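Local atomic coordinates of RedY-like protein (Hahella chejuensis, PDB entry 2JDJ), a protein that probably takes part in the biosynthesis of the red pigment prodigiosin, as a homodimer related to the dimeric alpha/beta-barrel proteins. Residues Glu2-Lys7 against Glu92-Gln97; Asp17-Trp22 against Ser84-Val89; Pro32-Val37 against Thr73-Gly78; Phe40-Ala45 against Tyr55-Lys60. All blocks are in the same frame, centred on the assembly; numbering follows the deposited sequence.

Contact 1 of 4, residues Glu2-Lys7 against Glu92-Gln97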
loop_
_atom_site.group_PDB
_atom_site.type_symbol
_atom_site.label_atom_id
_atom_site.label_comp_id
_atom_site.label_asym_id
_atom_site.label_seq_id
_atom_site.Cartn_x
_atom_site.Cartn_y
_atom_site.Cartn_z
ATOM N N GLU A 2 -9.389 -0.865 6.720
ATOM C CA GLU A 2 -9.321 -0.786 5.270
ATOM C C GLU A 2 -8.135 0.047 4.821
ATOM O O GLU A 2 -7.586 0.824 5.598
ATOM C CB GLU A 2 -10.629 -0.238 4.706
ATOM C CG GLU A 2 -11.825 -1.083 5.136
ATOM C CD GLU A 2 -13.043 -0.856 4.296
ATOM O OE1 GLU A 2 -12.908 -0.877 3.045
ATOM O OE2 GLU A 2 -14.131 -0.668 4.894
ATOM N N THR A 3 -7.745 -0.153 3.562
ATOM C CA THR A 3 -6.588 0.487 2.979
ATOM C C THR A 3 -6.996 1.034 1.641
ATOM O O THR A 3 -7.685 0.362 0.876
ATOM C CB THR A 3 -5.425 -0.490 2.813
ATOM O OG1 THR A 3 -4.935 -0.857 4.111
ATOM C CG2 THR A 3 -4.276 0.134 2.008
ATOM N N ILE A 4 -6.604 2.276 1.396
ATOM C CA ILE A 4 -6.794 2.918 0.110
ATOM C C ILE A 4 -5.412 3.268 -0.413
ATOM O O ILE A 4 -4.593 3.812 0.323
ATOM C CB ILE A 4 -7.645 4.203 0.236
ATOM C CG1 ILE A 4 -9.037 3.877 0.798
ATOM C CG2 ILE A 4 -7.740 4.918 -1.121
ATOM C CD1 ILE A 4 -9.818 5.096 1.235
ATOM N N ILE A 5 -5.160 2.944 -1.680
ATOM C CA ILE A 5 -3.878 3.175 -2.318
ATOM C C ILE A 5 -4.141 3.961 -3.586
ATOM O O ILE A 5 -5.049 3.616 -4.348
ATOM C CB ILE A 5 -3.190 1.825 -2.661
ATOM C CG1 ILE A 5 -2.788 1.099 -1.372
ATOM C CG2 ILE A 5 -1.948 2.027 -3.568
ATOM C CD1 ILE A 5 -2.496 -0.399 -1.554
ATOM N N HIS A 6 -3.387 5.045 -3.795
ATOM C CA HIS A 6 -3.484 5.838 -5.037
ATOM C C HIS A 6 -2.165 5.867 -5.811
ATOM O O HIS A 6 -1.105 6.009 -5.221
ATOM C CB HIS A 6 -3.849 7.302 -4.744
ATOM C CG HIS A 6 -5.174 7.489 -4.087
ATOM N ND1 HIS A 6 -5.316 8.143 -2.884
ATOM C CD2 HIS A 6 -6.424 7.107 -4.456
ATOM C CE1 HIS A 6 -6.592 8.154 -2.535
ATOM N NE2 HIS A 6 -7.288 7.549 -3.481
ATOM N N LYS A 7 -2.248 5.755 -7.133
ATOM C CA LYS A 7 -1.131 6.084 -7.996
ATOM C C LYS A 7 -1.309 7.566 -8.230
ATOM O O LYS A 7 -2.432 8.023 -8.493
ATOM C CB LYS A 7 -1.218 5.342 -9.330
ATOM C CG LYS A 7 -1.046 3.830 -9.204
ATOM C CD LYS A 7 -1.200 3.182 -10.547
ATOM C CE LYS A 7 -0.724 1.722 -10.533
ATOM N NZ LYS A 7 -1.126 1.103 -11.853
ATOM N N GLU A 92 -7.084 4.211 -8.192
ATOM C CA GLU A 92 -7.326 3.899 -6.792
ATOM C C GLU A 92 -7.475 2.390 -6.634
ATOM O O GLU A 92 -8.195 1.770 -7.402
ATOM C CB GLU A 92 -8.599 4.578 -6.286
ATOM C CG GLU A 92 -8.899 4.205 -4.843
ATOM C CD GLU A 92 -10.126 4.897 -4.299
ATOM O OE1 GLU A 92 -10.174 6.146 -4.308
ATOM O OE2 GLU A 92 -11.033 4.178 -3.848
ATOM N N LEU A 93 -6.782 1.818 -5.646
ATOM C CA LEU A 93 -6.959 0.429 -5.219
ATOM C C LEU A 93 -7.440 0.508 -3.777
ATOM O O LEU A 93 -6.985 1.382 -3.023
ATOM C CB LEU A 93 -5.630 -0.341 -5.233
ATOM C CG LEU A 93 -4.795 -0.632 -6.491
ATOM C CD1 LEU A 93 -4.143 0.600 -7.092
ATOM C CD2 LEU A 93 -3.709 -1.639 -6.175
ATOM N N ALA A 94 -8.344 -0.382 -3.380
ATOM C CA ALA A 94 -8.869 -0.385 -2.018
ATOM C C ALA A 94 -9.259 -1.799 -1.577
ATOM O O ALA A 94 -9.737 -2.595 -2.382
ATOM C CB ALA A 94 -10.088 0.551 -1.914
ATOM N N GLY A 95 -9.065 -2.102 -0.304
ATOM C CA GLY A 95 -9.566 -3.345 0.249
ATOM C C GLY A 95 -9.701 -3.324 1.749
ATOM O O GLY A 95 -9.233 -2.402 2.424
ATOM N N GLU A 96 -10.371 -4.349 2.253
ATOM C CA GLU A 96 -10.526 -4.595 3.669
ATOM C C GLU A 96 -9.431 -5.542 4.107
ATOM O O GLU A 96 -9.207 -6.586 3.486
ATOM C CB GLU A 96 -11.887 -5.248 3.928
ATOM C CG GLU A 96 -12.145 -5.591 5.393
ATOM C CD GLU A 96 -13.465 -6.286 5.577
ATOM O OE1 GLU A 96 -13.632 -7.435 5.096
ATOM O OE2 GLU A 96 -14.335 -5.688 6.224
ATOM N N GLN A 97 -8.753 -5.198 5.194
ATOM C CA GLN A 97 -7.613 -5.975 5.635
ATOM C C GLN A 97 -8.046 -7.368 6.081
ATOM O O GLN A 97 -9.111 -7.529 6.690
ATOM C CB GLN A 97 -6.955 -5.270 6.801
ATOM C CG GLN A 97 -5.629 -5.851 7.245
ATOM C CD GLN A 97 -4.914 -4.861 8.118
ATOM O OE1 GLN A 97 -4.529 -3.786 7.655
ATOM N NE2 GLN A 97 -4.764 -5.192 9.397
#

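Contact 2 of 4, residues Asp17-Trp22 against Ser84-Val89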
loop_
_atom_site.group_PDB
_atom_site.type_symbol
_atom_site.label_atom_id
_atom_site.label_comp_id
_atom_site.label_asym_id
_atom_site.label_seq_id
_atom_site.Cartn_x
_atom_site.Cartn_y
_atom_site.Cartn_z
ATOM N N ASP A 17 10.187 18.549 -5.987
ATOM C CA ASP A 17 10.657 19.000 -4.693
ATOM C C ASP A 17 9.594 19.766 -3.888
ATOM O O ASP A 17 9.477 19.558 -2.683
ATOM C CB ASP A 17 11.939 19.774 -4.844
ATOM C CG ASP A 17 11.699 21.155 -5.300
ATOM O OD1 ASP A 17 10.810 21.311 -6.170
ATOM O OD2 ASP A 17 12.354 22.070 -4.742
ATOM N N ALA A 18 8.798 20.601 -4.554
ATOM C CA ALA A 18 7.624 21.226 -3.932
ATOM C C ALA A 18 6.604 20.197 -3.456
ATOM O O ALA A 18 6.074 20.311 -2.341
ATOM C CB ALA A 18 6.982 22.211 -4.893
ATOM N N PHE A 19 6.315 19.209 -4.304
ATOM C CA PHE A 19 5.411 18.111 -3.948
ATOM C C PHE A 19 5.878 17.395 -2.685
ATOM O O PHE A 19 5.134 17.277 -1.707
ATOM C CB PHE A 19 5.257 17.094 -5.107
ATOM C CG PHE A 19 4.385 15.926 -4.759
ATOM C CD1 PHE A 19 2.991 16.065 -4.725
ATOM C CD2 PHE A 19 4.940 14.700 -4.427
ATOM C CE1 PHE A 19 2.190 15.022 -4.387
ATOM C CE2 PHE A 19 4.121 13.617 -4.065
ATOM C CZ PHE A 19 2.749 13.780 -4.047
ATOM N N GLU A 20 7.118 16.918 -2.705
ATOM C CA GLU A 20 7.659 16.168 -1.555
ATOM C C GLU A 20 7.758 16.984 -0.271
ATOM O O GLU A 20 7.595 16.439 0.804
ATOM C CB GLU A 20 9.017 15.538 -1.898
ATOM C CG GLU A 20 8.883 14.533 -3.035
ATOM C CD GLU A 20 10.101 13.660 -3.262
ATOM O OE1 GLU A 20 10.919 13.501 -2.337
ATOM O OE2 GLU A 20 10.213 13.103 -4.387
ATOM N N PHE A 21 8.031 18.283 -0.378
ATOM C CA PHE A 21 8.066 19.106 0.826
ATOM C C PHE A 21 6.645 19.233 1.407
ATOM O O PHE A 21 6.453 19.171 2.628
ATOM C CB PHE A 21 8.692 20.492 0.571
ATOM C CG PHE A 21 8.770 21.325 1.824
ATOM C CD1 PHE A 21 9.898 21.254 2.655
ATOM C CD2 PHE A 21 7.688 22.119 2.217
ATOM C CE1 PHE A 21 9.961 21.990 3.845
ATOM C CE2 PHE A 21 7.737 22.839 3.409
ATOM C CZ PHE A 21 8.875 22.774 4.218
ATOM N N TRP A 22 5.665 19.428 0.519
ATOM C CA TRP A 22 4.255 19.511 0.881
ATOM C C TRP A 22 3.796 18.217 1.530
ATOM O O TRP A 22 3.177 18.235 2.602
ATOM C CB TRP A 22 3.388 19.863 -0.331
ATOM C CG TRP A 22 1.915 19.792 -0.031
ATOM C CD1 TRP A 22 1.135 20.770 0.533
ATOM C CD2 TRP A 22 1.049 18.667 -0.255
ATOM N NE1 TRP A 22 -0.168 20.320 0.673
ATOM C CE2 TRP A 22 -0.248 19.036 0.192
ATOM C CE3 TRP A 22 1.242 17.383 -0.788
ATOM C CZ2 TRP A 22 -1.348 18.155 0.123
ATOM C CZ3 TRP A 22 0.151 16.512 -0.856
ATOM C CH2 TRP A 22 -1.128 16.905 -0.404
ATOM N N SER A 84 -4.025 19.291 -5.904
ATOM C CA SER A 84 -4.538 19.453 -7.259
ATOM C C SER A 84 -3.807 20.467 -8.146
ATOM O O SER A 84 -4.016 20.481 -9.367
ATOM C CB SER A 84 -6.025 19.773 -7.187
ATOM O OG SER A 84 -6.741 18.577 -6.912
ATOM N N ARG A 85 -2.971 21.320 -7.548
ATOM C CA ARG A 85 -2.135 22.253 -8.321
ATOM C C ARG A 85 -0.918 21.539 -8.911
ATOM O O ARG A 85 -0.315 22.027 -9.859
ATOM C CB ARG A 85 -1.635 23.415 -7.446
ATOM C CG ARG A 85 -2.719 24.320 -6.860
ATOM C CD ARG A 85 -3.541 25.018 -7.913
ATOM N NE ARG A 85 -2.771 26.034 -8.638
ATOM C CZ ARG A 85 -2.519 27.263 -8.191
ATOM N NH1 ARG A 85 -2.964 27.659 -6.999
ATOM N NH2 ARG A 85 -1.815 28.101 -8.943
HETATM N N MSE A 86 -0.580 20.371 -8.356
HETATM C CA MSE A 86 0.665 19.673 -8.713
HETATM C C MSE A 86 0.476 18.278 -9.303
HETATM O O MSE A 86 1.342 17.805 -10.033
HETATM C CB MSE A 86 1.557 19.508 -7.487
HETATM C CG MSE A 86 2.142 20.780 -6.911
HETATM SE SE MSE A 86 3.035 20.326 -5.228
HETATM C CE MSE A 86 1.565 19.680 -4.168
ATOM N N ALA A 87 -0.645 17.636 -8.992
ATOM C CA ALA A 87 -0.760 16.185 -9.165
ATOM C C ALA A 87 -2.188 15.711 -9.362
ATOM O O ALA A 87 -3.129 16.437 -9.057
ATOM C CB ALA A 87 -0.154 15.491 -7.946
ATOM N N GLU A 88 -2.354 14.477 -9.853
ATOM C CA GLU A 88 -3.672 13.887 -9.987
ATOM C C GLU A 88 -3.587 12.413 -9.606
ATOM O O GLU A 88 -2.540 11.775 -9.788
ATOM C CB GLU A 88 -4.186 14.034 -11.436
ATOM C CG GLU A 88 -3.257 13.402 -12.475
ATOM C CD GLU A 88 -3.784 13.471 -13.897
ATOM O OE1 GLU A 88 -4.880 14.041 -14.119
ATOM O OE2 GLU A 88 -3.085 12.969 -14.801
ATOM N N VAL A 89 -4.677 11.888 -9.055
ATOM C CA VAL A 89 -4.784 10.468 -8.773
ATOM C C VAL A 89 -5.144 9.843 -10.129
ATOM O O VAL A 89 -6.059 10.324 -10.819
ATOM C CB VAL A 89 -5.885 10.189 -7.717
ATOM C CG1 VAL A 89 -6.181 8.693 -7.619
ATOM C CG2 VAL A 89 -5.500 10.749 -6.345
#

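Contact 3 of 4, residues Pro32-Val37 against Thr73-Gly78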
loop_
_atom_site.group_PDB
_atom_site.type_symbol
_atom_site.label_atom_id
_atom_site.label_comp_id
_atom_site.label_asym_id
_atom_site.label_seq_id
_atom_site.Cartn_x
_atom_site.Cartn_y
_atom_site.Cartn_z
ATOM N N PRO A 32 -3.054 14.028 11.943
ATOM C CA PRO A 32 -3.654 14.029 13.280
ATOM C C PRO A 32 -5.069 14.627 13.327
ATOM O O PRO A 32 -5.819 14.305 14.240
ATOM C CB PRO A 32 -2.682 14.896 14.100
ATOM C CG PRO A 32 -1.387 14.799 13.392
ATOM C CD PRO A 32 -1.756 14.736 11.941
ATOM N N ASP A 33 -5.421 15.482 12.363
ATOM C CA ASP A 33 -6.738 16.136 12.321
ATOM C C ASP A 33 -7.779 15.336 11.543
ATOM O O ASP A 33 -8.926 15.767 11.414
ATOM C CB ASP A 33 -6.644 17.536 11.701
ATOM C CG ASP A 33 -5.887 18.527 12.575
ATOM O OD1 ASP A 33 -5.645 18.224 13.764
ATOM O OD2 ASP A 33 -5.536 19.623 12.058
ATOM N N LEU A 34 -7.379 14.186 11.012
ATOM C CA LEU A 34 -8.293 13.309 10.285
ATOM C C LEU A 34 -8.447 12.035 11.098
ATOM O O LEU A 34 -7.616 11.133 11.009
ATOM C CB LEU A 34 -7.766 13.020 8.880
ATOM C CG LEU A 34 -7.444 14.218 7.980
ATOM C CD1 LEU A 34 -6.694 13.760 6.718
ATOM C CD2 LEU A 34 -8.691 15.019 7.609
ATOM N N PRO A 35 -9.504 11.965 11.931
ATOM C CA PRO A 35 -9.654 10.873 12.892
ATOM C C PRO A 35 -9.669 9.465 12.283
ATOM O O PRO A 35 -9.242 8.532 12.944
ATOM C CB PRO A 35 -10.997 11.174 13.583
ATOM C CG PRO A 35 -11.268 12.607 13.305
ATOM C CD PRO A 35 -10.604 12.944 12.013
ATOM N N SER A 36 -10.157 9.310 11.046
ATOM C CA SER A 36 -10.196 7.982 10.391
ATOM C C SER A 36 -8.852 7.442 9.913
ATOM O O SER A 36 -8.726 6.246 9.639
ATOM C CB SER A 36 -11.138 8.003 9.201
ATOM O OG SER A 36 -10.631 8.835 8.185
ATOM N N VAL A 37 -7.849 8.316 9.810
ATOM C CA VAL A 37 -6.536 7.896 9.307
ATOM C C VAL A 37 -5.694 7.266 10.414
ATOM O O VAL A 37 -5.314 7.930 11.382
ATOM C CB VAL A 37 -5.769 9.057 8.633
ATOM C CG1 VAL A 37 -4.446 8.560 8.038
ATOM C CG2 VAL A 37 -6.624 9.697 7.551
ATOM N N THR A 73 -14.668 17.308 5.444
ATOM C CA THR A 73 -14.195 18.380 6.316
ATOM C C THR A 73 -13.423 19.417 5.499
ATOM O O THR A 73 -12.953 19.126 4.403
ATOM C CB THR A 73 -13.280 17.855 7.444
ATOM O OG1 THR A 73 -12.091 17.280 6.880
ATOM C CG2 THR A 73 -14.001 16.828 8.314
ATOM N N SER A 74 -13.288 20.623 6.032
ATOM C CA SER A 74 -12.498 21.665 5.379
ATOM C C SER A 74 -10.995 21.415 5.571
ATOM O O SER A 74 -10.169 21.993 4.865
ATOM C CB SER A 74 -12.871 23.045 5.927
ATOM O OG SER A 74 -12.556 23.125 7.310
ATOM N N THR A 75 -10.653 20.584 6.554
ATOM C CA THR A 75 -9.285 20.110 6.744
ATOM C C THR A 75 -8.828 19.381 5.468
ATOM O O THR A 75 -7.757 19.673 4.922
ATOM C CB THR A 75 -9.194 19.150 7.947
ATOM O OG1 THR A 75 -9.707 19.789 9.128
ATOM C CG2 THR A 75 -7.747 18.698 8.191
ATOM N N PHE A 76 -9.658 18.455 4.996
ATOM C CA PHE A 76 -9.373 17.702 3.782
ATOM C C PHE A 76 -9.402 18.578 2.538
ATOM O O PHE A 76 -8.542 18.453 1.673
ATOM C CB PHE A 76 -10.330 16.517 3.643
ATOM C CG PHE A 76 -9.895 15.502 2.613
ATOM C CD1 PHE A 76 -8.938 14.536 2.927
ATOM C CD2 PHE A 76 -10.440 15.512 1.341
ATOM C CE1 PHE A 76 -8.533 13.617 1.991
ATOM C CE2 PHE A 76 -10.045 14.582 0.400
ATOM C CZ PHE A 76 -9.086 13.638 0.720
ATOM N N ALA A 77 -10.373 19.479 2.450
ATOM C CA ALA A 77 -10.505 20.344 1.277
ATOM C C ALA A 77 -9.241 21.158 1.047
ATOM O O ALA A 77 -8.881 21.462 -0.098
ATOM C CB ALA A 77 -11.729 21.262 1.412
ATOM N N GLY A 78 -8.575 21.514 2.142
ATOM C CA GLY A 78 -7.326 22.271 2.079
ATOM C C GLY A 78 -6.167 21.454 1.526
ATOM O O GLY A 78 -5.304 21.972 0.813
#

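Contact 4 of 4, residues Phe40-Ala45 against Tyr55-Lys60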
loop_
_atom_site.group_PDB
_atom_site.type_symbol
_atom_site.label_atom_id
_atom_site.label_comp_id
_atom_site.label_asym_id
_atom_site.label_seq_id
_atom_site.Cartn_x
_atom_site.Cartn_y
_atom_site.Cartn_z
ATOM N N PHE A 40 -0.577 6.658 7.249
ATOM C CA PHE A 40 -0.486 7.282 5.941
ATOM C C PHE A 40 0.968 7.442 5.578
ATOM O O PHE A 40 1.769 7.874 6.405
ATOM C CB PHE A 40 -1.174 8.632 5.941
ATOM C CG PHE A 40 -1.046 9.370 4.654
ATOM C CD1 PHE A 40 -1.684 8.908 3.502
ATOM C CD2 PHE A 40 -0.274 10.525 4.583
ATOM C CE1 PHE A 40 -1.573 9.591 2.318
ATOM C CE2 PHE A 40 -0.150 11.225 3.387
ATOM C CZ PHE A 40 -0.800 10.755 2.254
ATOM N N ASP A 41 1.312 7.069 4.349
ATOM C CA ASP A 41 2.666 7.258 3.840
ATOM C C ASP A 41 2.695 7.329 2.320
ATOM O O ASP A 41 1.844 6.746 1.656
ATOM C CB ASP A 41 3.648 6.218 4.384
ATOM C CG ASP A 41 3.047 4.828 4.535
ATOM O OD1 ASP A 41 2.739 4.422 5.690
ATOM O OD2 ASP A 41 2.921 4.119 3.503
ATOM N N VAL A 42 3.671 8.070 1.796
ATOM C CA VAL A 42 3.808 8.308 0.362
ATOM C C VAL A 42 5.171 7.782 -0.085
ATOM O O VAL A 42 6.125 7.811 0.700
ATOM C CB VAL A 42 3.639 9.811 0.029
ATOM C CG1 VAL A 42 3.836 10.065 -1.453
ATOM C CG2 VAL A 42 2.232 10.287 0.454
ATOM N N HIS A 43 5.249 7.299 -1.334
ATOM C CA HIS A 43 6.426 6.606 -1.837
ATOM C C HIS A 43 6.726 7.007 -3.247
ATOM O O HIS A 43 5.812 7.034 -4.076
ATOM C CB HIS A 43 6.206 5.092 -1.769
ATOM C CG HIS A 43 5.626 4.665 -0.468
ATOM N ND1 HIS A 43 6.405 4.335 0.619
ATOM C CD2 HIS A 43 4.340 4.609 -0.046
ATOM C CE1 HIS A 43 5.624 4.065 1.650
ATOM N NE2 HIS A 43 4.367 4.213 1.269
ATOM N N ARG A 44 8.006 7.307 -3.506
ATOM C CA ARG A 44 8.467 7.793 -4.806
ATOM C C ARG A 44 8.750 6.607 -5.693
ATOM O O ARG A 44 9.723 5.903 -5.471
ATOM C CB ARG A 44 9.767 8.589 -4.645
ATOM C CG ARG A 44 10.266 9.291 -5.934
ATOM C CD ARG A 44 11.660 9.939 -5.700
ATOM N NE ARG A 44 11.722 10.653 -4.421
ATOM C CZ ARG A 44 12.325 10.195 -3.322
ATOM N NH1 ARG A 44 12.307 10.925 -2.224
ATOM N NH2 ARG A 44 12.928 9.010 -3.309
ATOM N N ALA A 45 7.927 6.426 -6.720
ATOM C CA ALA A 45 8.004 5.281 -7.647
ATOM C C ALA A 45 8.872 5.552 -8.894
ATOM O O ALA A 45 9.567 4.662 -9.385
ATOM C CB ALA A 45 6.607 4.881 -8.068
ATOM N N TYR A 55 4.235 8.620 -7.924
ATOM C CA TYR A 55 4.149 8.359 -6.485
ATOM C C TYR A 55 3.044 7.392 -6.202
ATOM O O TYR A 55 2.124 7.236 -6.998
ATOM C CB TYR A 55 3.938 9.658 -5.671
ATOM C CG TYR A 55 5.122 10.601 -5.762
ATOM C CD1 TYR A 55 6.190 10.516 -4.856
ATOM C CD2 TYR A 55 5.186 11.557 -6.769
ATOM C CE1 TYR A 55 7.287 11.380 -4.960
ATOM C CE2 TYR A 55 6.292 12.431 -6.895
ATOM C CZ TYR A 55 7.327 12.328 -5.997
ATOM O OH TYR A 55 8.384 13.193 -6.128
ATOM N N VAL A 56 3.164 6.719 -5.058
ATOM C CA VAL A 56 2.106 5.883 -4.560
ATOM C C VAL A 56 1.841 6.305 -3.120
ATOM O O VAL A 56 2.788 6.475 -2.347
ATOM C CB VAL A 56 2.524 4.384 -4.539
ATOM C CG1 VAL A 56 1.368 3.564 -4.010
ATOM C CG2 VAL A 56 2.921 3.902 -5.932
ATOM N N GLU A 57 0.576 6.473 -2.753
ATOM C CA GLU A 57 0.266 6.692 -1.344
ATOM C C GLU A 57 -0.556 5.525 -0.804
ATOM O O GLU A 57 -1.366 4.948 -1.531
ATOM C CB GLU A 57 -0.407 8.049 -1.118
ATOM C CG GLU A 57 -1.881 8.141 -1.491
ATOM C CD GLU A 57 -2.434 9.580 -1.443
ATOM O OE1 GLU A 57 -1.750 10.517 -0.966
ATOM O OE2 GLU A 57 -3.575 9.777 -1.900
ATOM N N VAL A 58 -0.303 5.187 0.463
ATOM C CA VAL A 58 -0.961 4.106 1.170
ATOM C C VAL A 58 -1.689 4.703 2.382
ATOM O O VAL A 58 -1.062 5.281 3.279
ATOM C CB VAL A 58 0.051 3.010 1.618
ATOM C CG1 VAL A 58 -0.681 1.805 2.248
ATOM C CG2 VAL A 58 0.907 2.544 0.421
ATOM N N ILE A 59 -3.016 4.597 2.391
ATOM C CA ILE A 59 -3.807 5.145 3.487
ATOM C C ILE A 59 -4.498 4.000 4.202
ATOM O O ILE A 59 -5.343 3.311 3.610
ATOM C CB ILE A 59 -4.916 6.117 3.009
ATOM C CG1 ILE A 59 -4.424 7.038 1.888
ATOM C CG2 ILE A 59 -5.469 6.892 4.200
ATOM C CD1 ILE A 59 -5.539 7.729 1.132
ATOM N N LYS A 60 -4.129 3.789 5.460
ATOM C CA LYS A 60 -4.799 2.800 6.305
ATOM C C LYS A 60 -5.849 3.532 7.147
ATOM O O LYS A 60 -5.528 4.512 7.838
ATOM C CB LYS A 60 -3.786 2.050 7.184
ATOM C CG LYS A 60 -4.406 0.946 8.031
ATOM C CD LYS A 60 -3.371 0.120 8.809
ATOM C CE LYS A 60 -3.093 -1.225 8.133
ATOM N NZ LYS A 60 -2.283 -2.136 8.982
HETATM O O HOH W 1 0.016 3.359 5.516
#

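Contact 1 of 4, residues Glu2-Lys7 against Glu92-Gln97
Ile5 and Leu93 make the tight middle of this strand pair: Ile5 N to Leu93 O and Leu93 N to Ile5 O each span 2.8 Å, and Ile5 CB stands 4.2 Å from Leu93 CB. A second hydrogen-bonded pair follows, with Thr3 N 2.9 Å from Gly95 O and Gly95 N 3.1 Å from Thr3 O. Thr3, Ile5 and Leu93 share a buried face, where Thr3 packs on His43, and Leu93 on Tyr53, of the second subunit. The strands run antiparallel at 169°. Strand 2-10 lies inside the four-stranded sheet and 87-97 at one margin, as in the ferredoxin-like subunit of dimeric alpha/beta barrels. The opposite face is looser and more polar. The Glu92 chain, extended with CG anti to the backbone N (177°), runs beside His6 and brings CG to 3.8 Å from His6 CD2. Glu92 OE1 meets the imidazole edge in its plane, giving a weak bond of 3.3 Å from His6 NE2; Glu57 takes ND1, while Arg64 pairs with Glu92 OE2. At the more exposed carboxylates, beside the dimer interface, Glu2 OE2 and Glu96 OE2 lie 5.2 Å apart, a like-charge proximity probably eased by the salt bridge from Glu96 to Arg44 of the second subunit.

Contact 2 of 4, residues Asp17-Trp22 against Ser84-Val89
Met86, a selenomethionine in this crystal, extends its side chain against one flank of helix 16-30, where the selenium meets the backbone and CB of Phe19 and the methyl meets the rings of both Phe19 and Trp22. Met86 SE is 3.5 Å from Phe19 CA and 3.6 Å from Phe19 N, and it also comes to 3.9 Å from Phe19 CB. A bend at the third torsion (-62°) then turns the methyl into the angle between the two aromatic side chains: Met86 CE is 3.9 Å from Phe19 CD1 and 4.1 Å from Trp22 CD2. Relative to the indole, this methyl stands above the ring plane and is displaced toward the rim, so it does not sit over the centre of the ring system. Phe19 and Trp22 are three residues apart on the helix and both hold CG anti to the backbone N (178° and 173°), which lays the two rings roughly side by side, with Met86 and Ala87 alongside them. In the alpha-plus-beta fold of this subunit, the contact joins helix 16-30 to the passage from helix 74-86 into strand 87-97. One residue on, Ala87 CB approaches Phe19 CE1 at 4.3 Å. No hydrogen bond crosses between the segments, and the buried surface totals 189 Å². Farther out, Phe19 reaches Leu10 and the ring of Tyr55 on the sheet, while Trp22 packs on Leu79, Ala82 and Phe83 of helix 74-86 and has a bound glycerol about 4 Å from its side chain.

Contact 3 of 4, residues Pro32-Val37 against Thr73-Gly78
Leu34 and Thr75 pass their side chains along each other in opposite directions, bringing Leu34 CD2 to 3.8 Å from Thr75 CG2. The same threonine methyl also receives Asp33, whose CB lies 3.9 Å from Thr75 CG2. At the next residue of the helix, the other leucine methyl reaches the edge of an aromatic ring: Leu34 CD1 is 4.5 Å from Phe76 CD1, near the ring plane. Thr75 offers its methyl because CG2 is anti to the backbone N, which leaves OG1 beside that nitrogen. The next shell fixes both partners. Thr73 is the N-cap of helix 74-86, its OG1 accepting from Phe76 N at 3.3 Å with an N-H...O angle of 162°, and it has a further hydrogen bond with Asp70 O. On the loop side, a type I turn is closed by Val37 N to Leu34 O at 3.1 Å, and Ser36 OG bonds to Asp70 OD2, so both segments refer back to the end of helix 64-71. With no hydrogen bond between the segments and 167 Å² buried, the cohesion is dispersive and largely non-directional, so the placement of loop and helix probably depends on the capping and turn bonds behind it.

Contact 4 of 4, residues Phe40-Ala45 against Tyr55-Lys60
Asp41 and Val58 are bridged by a water as well as by their backbones: the water donates to Asp41 OD1 at 2.9 Å and to Val58 O at 3.1 Å. The carboxylate's other oxygen, Asp41 OD2, accepts from His43 NE2 at 2.7 Å, near the imidazole plane, on the anti side of the carboxylate and 23° out of its plane. Asp41 can do both because its CG is folded back between the backbone N and carbonyl carbon (chi1 37°), and Val58 lies alongside it, with Val58 CB 3.6 Å from Asp41 OD2 and Val58 CG2 3.9 Å from His43 NE2. These residues belong to an antiparallel beta hairpin, with Asp41-Val58 and His43-Val56 as the hydrogen-bonded pairs; Phe40, His43 and Arg44 carry the sheet on into a strand of the second subunit. The reverse face holds Phe40, Val42, Arg44, Tyr55, Glu57 and Ile59. There Glu57 OE1 comes 3.4 Å from Phe40 CZ at the ring edge, the carboxylate plane turned 65° from the ring, while Ile59 CG1 lies 3.7 Å from Phe40 CD1. Glu57 OE2, besides its histidine partner, is hydrogen-bonded to a glycerol, which may mark a pocket. Arg44 and Tyr55 lie side by side, and Glu20 pairs with both Arg44 NE and Tyr55 OH.

In the fold
Contacts 1 and 4 belong to one antiparallel sheet, ordered 37-44, 55-61, 2-10, 87-97. Their centres are about 11 Å apart, and they meet where strands 2-10 and 55-61 adjoin, through Ile4-Ile59 backbone bonding and His6-Glu57. Contact 2 ties helix 16-30 to the start of strand 87-97 and touches contact 4 through Glu20 and Phe19. The centres of contacts 1 and 2 are about 20 Å apart. The centre of contact 3 is about 18 Å from those of contacts 1 and 2, and it shares helix 74-86 with contact 2. Along the chain the pairs enclose one another, contact 1 outermost, then 2, 3 and 4, so the first strand pairs with one from near the chain's end. Contacts 1 and 4 contribute strands to the dimer interface.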